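Local coordinates for protein cystathionine gamma-synthase (Xanthomonas oryzae pv. oryzae KACC 10331, PDB 6LD7) that probably makes cystathionine with the help of pyridoxal 5'-phosphate in the methionine biosynthesis pathway, at residues 268-273 with 373-378. The protein carries 1 engineered substitution. Sequence-based numbering, arbitrary orientation.
Sequences ENADAI and LSIGIE
Ala-270 and Ile-375 bring the two backbones nearest each other, their CA atoms 6.2 Å apart, where a turn of helix 259-277 passes over the end of strand 370-374 and the loop that follows it. Asn-269 supplies the polar part of the contact, its ND2 donating to two backbone carbonyls, Gly-376 O at 2.9 Å and Glu-378 O at 2.8 Å. ND2 lies in the carbonyl plane of Glu-378 but is tilted 32° from that of Gly-376. A primary amide suits this place: its two N-H groups can serve two acceptors of an irregular loop, while OD1 accepts from a water that also donates, at longer range, to Glu-378 O. Together these bonds fix the rotation of the buried amide. Ile-375 fills the apolar half: its CG2, anti to the backbone N, packs 3.4 Å from Asn-269 CB, and CD1 lies 4.1 Å from Ala-270 CB, where a small side chain lets the backbones come close. Ile-273 reaches Ile-375 tip to tip through CD1, and its CG2 branch touches Leu-373 CD1 at 4.0 Å. Met-311 of strand 310-315, which pairs with strand 370-374, joins this core, as does Leu-387 of helix 380-396, whose Ala-380 and Leu-383 pack on Asn-269; helix 259-277 thus packs on the small C-terminal sheet, as in other fold-type I PLP enzymes, and on the following helix.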
loop_
_atom_site.group_PDB
_atom_site.type_symbol
_atom_site.label_atom_id
_atom_site.label_comp_id
_atom_site.label_asym_id
_atom_site.label_seq_id
_atom_site.Cartn_x
_atom_site.Cartn_y
_atom_site.Cartn_z
ATOM N N GLU C 268 1.324 -8.324 30.876
ATOM C CA GLU C 268 1.993 -7.624 32.009
ATOM C C GLU C 268 1.146 -6.418 32.428
ATOM O O GLU C 268 0.850 -6.256 33.609
ATOM C CB GLU C 268 3.395 -7.194 31.611
ATOM C CG GLU C 268 4.103 -6.513 32.736
ATOM C CD GLU C 268 5.496 -5.911 32.465
ATOM O OE1 GLU C 268 5.965 -5.037 33.261
ATOM O OE2 GLU C 268 6.150 -6.353 31.528
ATOM N N ASN C 269 0.658 -5.653 31.468
ATOM C CA ASN C 269 -0.157 -4.455 31.769
ATOM C C ASN C 269 -1.483 -4.871 32.402
ATOM O O ASN C 269 -1.900 -4.254 33.387
ATOM C CB ASN C 269 -0.405 -3.616 30.521
ATOM C CG ASN C 269 0.846 -2.871 30.108
ATOM O OD1 ASN C 269 1.794 -2.714 30.918
ATOM N ND2 ASN C 269 0.812 -2.340 28.893
ATOM N N ALA C 270 -2.125 -5.904 31.879
ATOM C CA ALA C 270 -3.438 -6.343 32.374
ATOM C C ALA C 270 -3.328 -6.855 33.817
ATOM O O ALA C 270 -4.183 -6.483 34.634
ATOM C CB ALA C 270 -4.007 -7.410 31.468
ATOM N N ASP C 271 -2.328 -7.673 34.112
ATOM C CA ASP C 271 -2.046 -8.139 35.513
ATOM C C ASP C 271 -1.877 -6.926 36.445
ATOM O O ASP C 271 -2.518 -6.922 37.505
ATOM C CB ASP C 271 -0.800 -9.017 35.572
ATOM C CG ASP C 271 -1.003 -10.336 34.830
ATOM O OD1 ASP C 271 -2.151 -10.594 34.346
ATOM O OD2 ASP C 271 0.006 -11.070 34.614
ATOM N N ALA C 272 -1.176 -5.874 36.001
ATOM C CA ALA C 272 -1.005 -4.680 36.863
ATOM C C ALA C 272 -2.329 -3.937 36.998
ATOM O O ALA C 272 -2.628 -3.506 38.059
ATOM C CB ALA C 272 0.070 -3.821 36.318
ATOM N N ILE C 273 -3.169 -3.882 35.954
ATOM C CA ILE C 273 -4.353 -3.040 36.022
ATOM C C ILE C 273 -5.340 -3.786 36.877
ATOM O O ILE C 273 -6.095 -3.140 37.667
ATOM C CB ILE C 273 -4.860 -2.691 34.607
ATOM C CG1 ILE C 273 -3.929 -1.637 34.016
ATOM C CG2 ILE C 273 -6.275 -2.209 34.656
ATOM C CD1 ILE C 273 -4.002 -1.470 32.529
ATOM N N LEU C 373 -12.136 -2.582 29.153
ATOM C CA LEU C 373 -10.808 -2.197 28.741
ATOM C C LEU C 373 -10.254 -3.211 27.782
ATOM O O LEU C 373 -10.203 -4.385 28.120
ATOM C CB LEU C 373 -9.882 -2.122 29.960
ATOM C CG LEU C 373 -10.307 -1.181 31.042
ATOM C CD1 LEU C 373 -9.276 -1.183 32.167
ATOM C CD2 LEU C 373 -10.478 0.223 30.533
ATOM N N SER C 374 -9.651 -2.678 26.720
ATOM C CA SER C 374 -8.728 -3.430 25.843
ATOM C C SER C 374 -7.345 -2.850 26.120
ATOM O O SER C 374 -7.063 -1.731 25.693
ATOM C CB SER C 374 -9.090 -3.339 24.395
ATOM O OG SER C 374 -8.065 -3.921 23.580
ATOM N N ILE C 375 -6.549 -3.549 26.901
ATOM C CA ILE C 375 -5.280 -3.010 27.438
ATOM C C ILE C 375 -4.198 -3.216 26.390
ATOM O O ILE C 375 -3.994 -4.337 25.881
ATOM C CB ILE C 375 -5.001 -3.656 28.790
ATOM C CG1 ILE C 375 -6.084 -3.158 29.765
ATOM C CG2 ILE C 375 -3.588 -3.353 29.275
ATOM C CD1 ILE C 375 -6.302 -4.070 30.885
ATOM N N GLY C 376 -3.586 -2.105 26.046
ATOM C CA GLY C 376 -2.513 -2.059 25.035
ATOM C C GLY C 376 -1.127 -2.291 25.626
ATOM O O GLY C 376 -1.000 -2.961 26.712
ATOM N N ILE C 377 -0.111 -1.825 24.884
ATOM C CA ILE C 377 1.302 -2.053 25.219
ATOM C C ILE C 377 2.044 -0.762 25.574
ATOM O O ILE C 377 3.331 -0.807 25.612
ATOM C CB ILE C 377 1.985 -2.797 24.089
ATOM C CG1 ILE C 377 2.112 -1.969 22.814
ATOM C CG2 ILE C 377 1.254 -4.084 23.885
ATOM C CD1 ILE C 377 2.955 -2.634 21.796
ATOM N N GLU C 378 1.314 0.237 26.013
ATOM C CA GLU C 378 1.912 1.449 26.604
ATOM C C GLU C 378 2.618 1.041 27.895
ATOM O O GLU C 378 2.342 -0.028 28.425
ATOM C CB GLU C 378 0.809 2.456 26.957
ATOM C CG GLU C 378 0.042 2.960 25.764
ATOM C CD GLU C 378 -1.229 2.215 25.414
ATOM O OE1 GLU C 378 -1.402 1.123 25.920
ATOM O OE2 GLU C 378 -1.985 2.695 24.559
HETATM O O HOH W 1 4.223 -1.963 30.270
#